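Local coordinates for protein glycerol dehydratase (Clostridium butyricum, PDB 1R8W) that probably acts as a glycyl-radical lyase that removes water from glycerol, at residues Pro25-Glu30 and Ser83-Glu88; Arg51-Lys56 and Val208-Glu213. All coordinates share one frame; numbering follows the deposited sequence.

Contacts 1 and 2 show how segments that alternate along a chain can build neighbouring parts of one fold. The order is 25-30, 51-56, 83-88, 208-213, so the helical segment 51-56 of contact 2 lies between the two loops of contact 1. Their centres are about 20 Å apart, on the same side of the chain's centre and within the pyruvate formate lyase-like region. Helix 30-41, which starts as the first loop ends, touches both: V85 packs on its A32, while R51 and A54 pack on its I35. A salt bridge joins them directly, E88 OE1 to R51 NH1 at 2.9 Å, and R31 shares that carboxylate. Helix 30-41 and this ion pair thus tie the contacts together.

Contact 1 (Pro25-Glu30 and Ser83-Glu88); sequences PCVESE and SQVFPE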
loop_
_atom_site.group_PDB
_atom_site.type_symbol
_atom_site.label_atom_id
_atom_site.label_comp_id
_atom_site.label_asym_id
_atom_site.label_seq_id
_atom_site.Cartn_x
_atom_site.Cartn_y
_atom_site.Cartn_z
ATOM N N PRO A 25 -26.693 27.194 9.174
ATOM C CA PRO A 25 -25.727 26.193 8.711
ATOM C C PRO A 25 -25.183 26.487 7.326
ATOM O O PRO A 25 -25.942 26.737 6.391
ATOM C CB PRO A 25 -26.529 24.896 8.765
ATOM C CG PRO A 25 -27.396 25.114 9.949
ATOM C CD PRO A 25 -27.888 26.532 9.728
ATOM N N CYS A 26 -23.864 26.461 7.195
ATOM C CA CYS A 26 -23.257 26.727 5.904
ATOM C C CYS A 26 -22.034 25.863 5.684
ATOM O O CYS A 26 -21.512 25.254 6.615
ATOM C CB CYS A 26 -22.859 28.200 5.802
ATOM S SG CYS A 26 -21.450 28.660 6.836
ATOM N N VAL A 27 -21.584 25.824 4.437
ATOM C CA VAL A 27 -20.408 25.061 4.062
ATOM C C VAL A 27 -19.229 26.024 3.918
ATOM O O VAL A 27 -19.238 26.891 3.046
ATOM C CB VAL A 27 -20.640 24.339 2.724
ATOM C CG1 VAL A 27 -19.386 23.601 2.304
ATOM C CG2 VAL A 27 -21.810 23.381 2.857
ATOM N N GLU A 28 -18.227 25.888 4.780
ATOM C CA GLU A 28 -17.063 26.762 4.712
ATOM C C GLU A 28 -15.978 26.068 3.904
ATOM O O GLU A 28 -16.027 24.855 3.720
ATOM C CB GLU A 28 -16.591 27.122 6.120
ATOM C CG GLU A 28 -17.730 27.648 6.986
ATOM C CD GLU A 28 -17.261 28.429 8.196
ATOM O OE1 GLU A 28 -16.146 28.156 8.689
ATOM O OE2 GLU A 28 -18.018 29.309 8.667
ATOM N N SER A 29 -15.002 26.829 3.420
ATOM C CA SER A 29 -13.961 26.264 2.561
ATOM C C SER A 29 -12.521 26.189 3.065
ATOM O O SER A 29 -11.663 25.618 2.392
ATOM C CB SER A 29 -13.959 27.018 1.232
ATOM O OG SER A 29 -13.742 28.402 1.460
ATOM N N GLU A 30 -12.248 26.757 4.228
ATOM C CA GLU A 30 -10.892 26.751 4.756
ATOM C C GLU A 30 -10.187 25.390 4.778
ATOM O O GLU A 30 -9.124 25.238 4.174
ATOM C CB GLU A 30 -10.872 27.365 6.157
ATOM C CG GLU A 30 -10.921 28.899 6.190
ATOM C CD GLU A 30 -12.210 29.484 5.632
ATOM O OE1 GLU A 30 -13.299 28.958 5.949
ATOM O OE2 GLU A 30 -12.132 30.484 4.890
ATOM N N SER A 83 -20.482 23.405 8.566
ATOM C CA SER A 83 -19.604 22.311 8.167
ATOM C C SER A 83 -18.398 22.656 7.298
ATOM O O SER A 83 -18.452 23.505 6.411
ATOM C CB SER A 83 -20.430 21.232 7.456
ATOM O OG SER A 83 -19.602 20.202 6.946
ATOM N N GLN A 84 -17.308 21.952 7.567
ATOM C CA GLN A 84 -16.060 22.104 6.840
ATOM C C GLN A 84 -16.188 21.065 5.713
ATOM O O GLN A 84 -17.161 20.314 5.688
ATOM C CB GLN A 84 -14.918 21.770 7.802
ATOM C CG GLN A 84 -13.650 22.583 7.677
ATOM C CD GLN A 84 -13.870 24.079 7.566
ATOM O OE1 GLN A 84 -13.949 24.614 6.467
ATOM N NE2 GLN A 84 -13.967 24.758 8.702
ATOM N N VAL A 85 -15.235 21.017 4.785
ATOM C CA VAL A 85 -15.306 20.056 3.679
ATOM C C VAL A 85 -14.174 19.029 3.717
ATOM O O VAL A 85 -13.056 19.346 4.127
ATOM C CB VAL A 85 -15.292 20.784 2.314
ATOM C CG1 VAL A 85 -15.133 19.786 1.183
ATOM C CG2 VAL A 85 -16.582 21.566 2.138
ATOM N N PHE A 86 -14.466 17.797 3.293
ATOM C CA PHE A 86 -13.470 16.728 3.301
ATOM C C PHE A 86 -13.324 16.063 1.941
ATOM O O PHE A 86 -13.805 14.950 1.726
ATOM C CB PHE A 86 -13.829 15.684 4.360
ATOM C CG PHE A 86 -13.853 16.234 5.761
ATOM C CD1 PHE A 86 -14.826 17.150 6.148
ATOM C CD2 PHE A 86 -12.887 15.857 6.687
ATOM C CE1 PHE A 86 -14.834 17.679 7.428
ATOM C CE2 PHE A 86 -12.889 16.381 7.970
ATOM C CZ PHE A 86 -13.865 17.295 8.342
ATOM N N PRO A 87 -12.611 16.730 1.018
ATOM C CA PRO A 87 -12.326 16.322 -0.363
ATOM C C PRO A 87 -11.669 14.962 -0.498
ATOM O O PRO A 87 -11.854 14.286 -1.508
ATOM C CB PRO A 87 -11.378 17.411 -0.867
ATOM C CG PRO A 87 -11.575 18.544 0.071
ATOM C CD PRO A 87 -11.770 17.881 1.386
ATOM N N GLU A 88 -10.889 14.578 0.512
ATOM C CA GLU A 88 -10.157 13.315 0.483
ATOM C C GLU A 88 -11.002 12.050 0.398
ATOM O O GLU A 88 -10.510 11.004 -0.020
ATOM C CB GLU A 88 -9.217 13.214 1.691
ATOM C CG GLU A 88 -9.904 13.127 3.055
ATOM C CD GLU A 88 -9.963 14.461 3.779
ATOM O OE1 GLU A 88 -9.496 14.531 4.938
ATOM O OE2 GLU A 88 -10.478 15.438 3.195
HETATM O O HOH W 1 -13.567 23.329 4.254
HETATM O O HOH W 2 -13.557 27.917 8.413
#
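Q84, S83 and E28 bury the most surface where the loops 25-30 and 83-88 meet. S83 supplies the backbone link: its N gives a nearly straight hydrogen bond (175°) to C26 O at 2.9 Å, and its O accepts E28 N at the same length of 2.9 Å. The hydroxyl of S83 turns back to its own neighbour, OG donating to Q84 O at 2.7 Å, and also takes the N-H of V324. Q84 starts away from the other loop, but a bend at chi2 (46°) folds its amide back over E28, with the amide and carboxylate planes 59° apart. Two waters join the loops here. One lies 2.6 Å from Q84 OE1, donating to it and to the backbone O of E28 while accepting from V85 N. The second, 2.6 Å from E28 OE1, bridges that carboxylate to E30 OE1 and accepts a hydrogen bond from Q84 NE2. L76 O holds NE2 as well, while the carboxylate of E28 receives the backbone N-H groups of K78 and E79. Beside the bridge, V27 CG1 meets V85 CG2 at 3.5 Å. The pattern is that of a single parallel beta bridge, V27 with S83, joining two buried interhelical loops.

Contact 2 (Arg51-Lys56 and Val208-Glu213); sequences RALALK and VIISCE
I210 turns toward helix 47-61 and spreads its two branches over different neighbours. With CG2 anti to the backbone N and CG1 anti to the carbonyl carbon (chi1 -64°), the long branch carries CD1 to within 3.8 Å of L53 CD1, while the short branch places CG2 4.0 Å from K56 CD. The side chains of L53 and K56 both run across I210 at a slant, and CG2 also rests near the backbone O of A52. Next along helix 197-230, S211 lies against A52 and L55: its OG is 3.9 Å from A52 CB, and L55 CD2 approaches the same oxygen at 4.0 Å. Small side chains at A52 and S211 mark the closest approach of the backbones, CA to CA 5.5 Å, and the segment axes come to 8.5 Å while running almost parallel, 10° apart. On the S211 side, P520 and F521 of helix 520-523 add further cover. No hydrogen bond passes between the two segments. The OG of S211 is instead bonded to S207 O of its own helix, and K56 NZ pairs with E60, leaving CD of the chain to rest against I210. Between these segments cohesion therefore comes mainly from van der Waals packing, with each polar end satisfied on its own helix.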
loop_
_atom_site.group_PDB
_atom_site.type_symbol
_atom_site.label_atom_id
_atom_site.label_comp_id
_atom_site.label_asym_id
_atom_site.label_seq_id
_atom_site.Cartn_x
_atom_site.Cartn_y
_atom_site.Cartn_z
ATOM N N ARG A 51 -1.025 12.297 5.652
ATOM C CA ARG A 51 -2.125 12.576 6.565
ATOM C C ARG A 51 -1.648 13.346 7.804
ATOM O O ARG A 51 -2.354 14.218 8.315
ATOM C CB ARG A 51 -2.803 11.266 6.991
ATOM C CG ARG A 51 -3.554 10.543 5.873
ATOM C CD ARG A 51 -4.703 11.376 5.329
ATOM N NE ARG A 51 -5.517 11.928 6.412
ATOM C CZ ARG A 51 -6.683 12.543 6.242
ATOM N NH1 ARG A 51 -7.196 12.691 5.024
ATOM N NH2 ARG A 51 -7.334 13.017 7.292
ATOM N N ALA A 52 -0.451 13.025 8.285
ATOM C CA ALA A 52 0.086 13.701 9.457
ATOM C C ALA A 52 0.419 15.143 9.101
ATOM O O ALA A 52 0.044 16.071 9.813
ATOM C CB ALA A 52 1.326 12.980 9.950
ATOM N N LEU A 53 1.122 15.326 7.988
ATOM C CA LEU A 53 1.510 16.654 7.523
ATOM C C LEU A 53 0.300 17.517 7.170
ATOM O O LEU A 53 0.318 18.729 7.372
ATOM C CB LEU A 53 2.432 16.528 6.306
ATOM C CG LEU A 53 3.957 16.557 6.490
ATOM C CD1 LEU A 53 4.353 16.269 7.917
ATOM C CD2 LEU A 53 4.577 15.557 5.540
ATOM N N ALA A 54 -0.748 16.891 6.640
ATOM C CA ALA A 54 -1.961 17.612 6.267
ATOM C C ALA A 54 -2.666 18.140 7.513
ATOM O O ALA A 54 -3.147 19.271 7.530
ATOM C CB ALA A 54 -2.894 16.699 5.491
ATOM N N LEU A 55 -2.730 17.315 8.553
ATOM C CA LEU A 55 -3.372 17.719 9.793
ATOM C C LEU A 55 -2.586 18.881 10.385
ATOM O O LEU A 55 -3.155 19.827 10.925
ATOM C CB LEU A 55 -3.414 16.546 10.775
ATOM C CG LEU A 55 -4.106 16.807 12.115
ATOM C CD1 LEU A 55 -5.526 17.259 11.864
ATOM C CD2 LEU A 55 -4.096 15.553 12.959
ATOM N N LYS A 56 -1.267 18.799 10.272
ATOM C CA LYS A 56 -0.385 19.840 10.773
ATOM C C LYS A 56 -0.686 21.157 10.056
ATOM O O LYS A 56 -0.912 22.191 10.693
ATOM C CB LYS A 56 1.070 19.446 10.524
ATOM C CG LYS A 56 2.088 20.500 10.929
ATOM C CD LYS A 56 3.505 20.038 10.618
ATOM C CE LYS A 56 4.548 20.995 11.171
ATOM N NZ LYS A 56 4.456 22.347 10.559
ATOM N N VAL A 208 2.511 9.975 14.259
ATOM C CA VAL A 208 1.785 10.208 15.496
ATOM C C VAL A 208 2.391 11.426 16.197
ATOM O O VAL A 208 1.663 12.308 16.656
ATOM C CB VAL A 208 1.856 8.974 16.421
ATOM C CG1 VAL A 208 1.317 9.305 17.789
ATOM C CG2 VAL A 208 1.051 7.844 15.819
ATOM N N ILE A 209 3.724 11.469 16.263
ATOM C CA ILE A 209 4.441 12.572 16.898
ATOM C C ILE A 209 4.054 13.908 16.253
ATOM O O ILE A 209 3.671 14.858 16.942
ATOM C CB ILE A 209 5.978 12.413 16.755
ATOM C CG1 ILE A 209 6.443 11.062 17.314
ATOM C CG2 ILE A 209 6.682 13.564 17.479
ATOM C CD1 ILE A 209 6.372 10.949 18.812
ATOM N N ILE A 210 4.169 13.977 14.930
ATOM C CA ILE A 210 3.836 15.192 14.200
ATOM C C ILE A 210 2.410 15.636 14.489
ATOM O O ILE A 210 2.160 16.823 14.699
ATOM C CB ILE A 210 3.988 14.990 12.684
ATOM C CG1 ILE A 210 5.454 14.717 12.352
ATOM C CG2 ILE A 210 3.481 16.221 11.934
ATOM C CD1 ILE A 210 5.708 14.424 10.889
ATOM N N SER A 211 1.479 14.686 14.505
ATOM C CA SER A 211 0.077 14.997 14.770
ATOM C C SER A 211 -0.177 15.562 16.167
ATOM O O SER A 211 -0.864 16.571 16.320
ATOM C CB SER A 211 -0.786 13.757 14.555
ATOM O OG SER A 211 -0.732 13.351 13.204
ATOM N N CYS A 212 0.365 14.915 17.189
ATOM C CA CYS A 212 0.162 15.402 18.548
ATOM C C CYS A 212 0.848 16.741 18.743
ATOM O O CYS A 212 0.413 17.569 19.544
ATOM C CB CYS A 212 0.684 14.389 19.560
ATOM S SG CYS A 212 -0.307 12.885 19.591
ATOM N N GLU A 213 1.924 16.951 17.996
ATOM C CA GLU A 213 2.654 18.200 18.080
ATOM C C GLU A 213 1.783 19.285 17.466
ATOM O O GLU A 213 1.687 20.388 17.998
ATOM C CB GLU A 213 3.988 18.074 17.340
ATOM C CG GLU A 213 5.191 18.346 18.229
ATOM C CD GLU A 213 6.445 17.618 17.773
ATOM O OE1 GLU A 213 6.773 17.686 16.566
ATOM O OE2 GLU A 213 7.106 16.985 18.630
#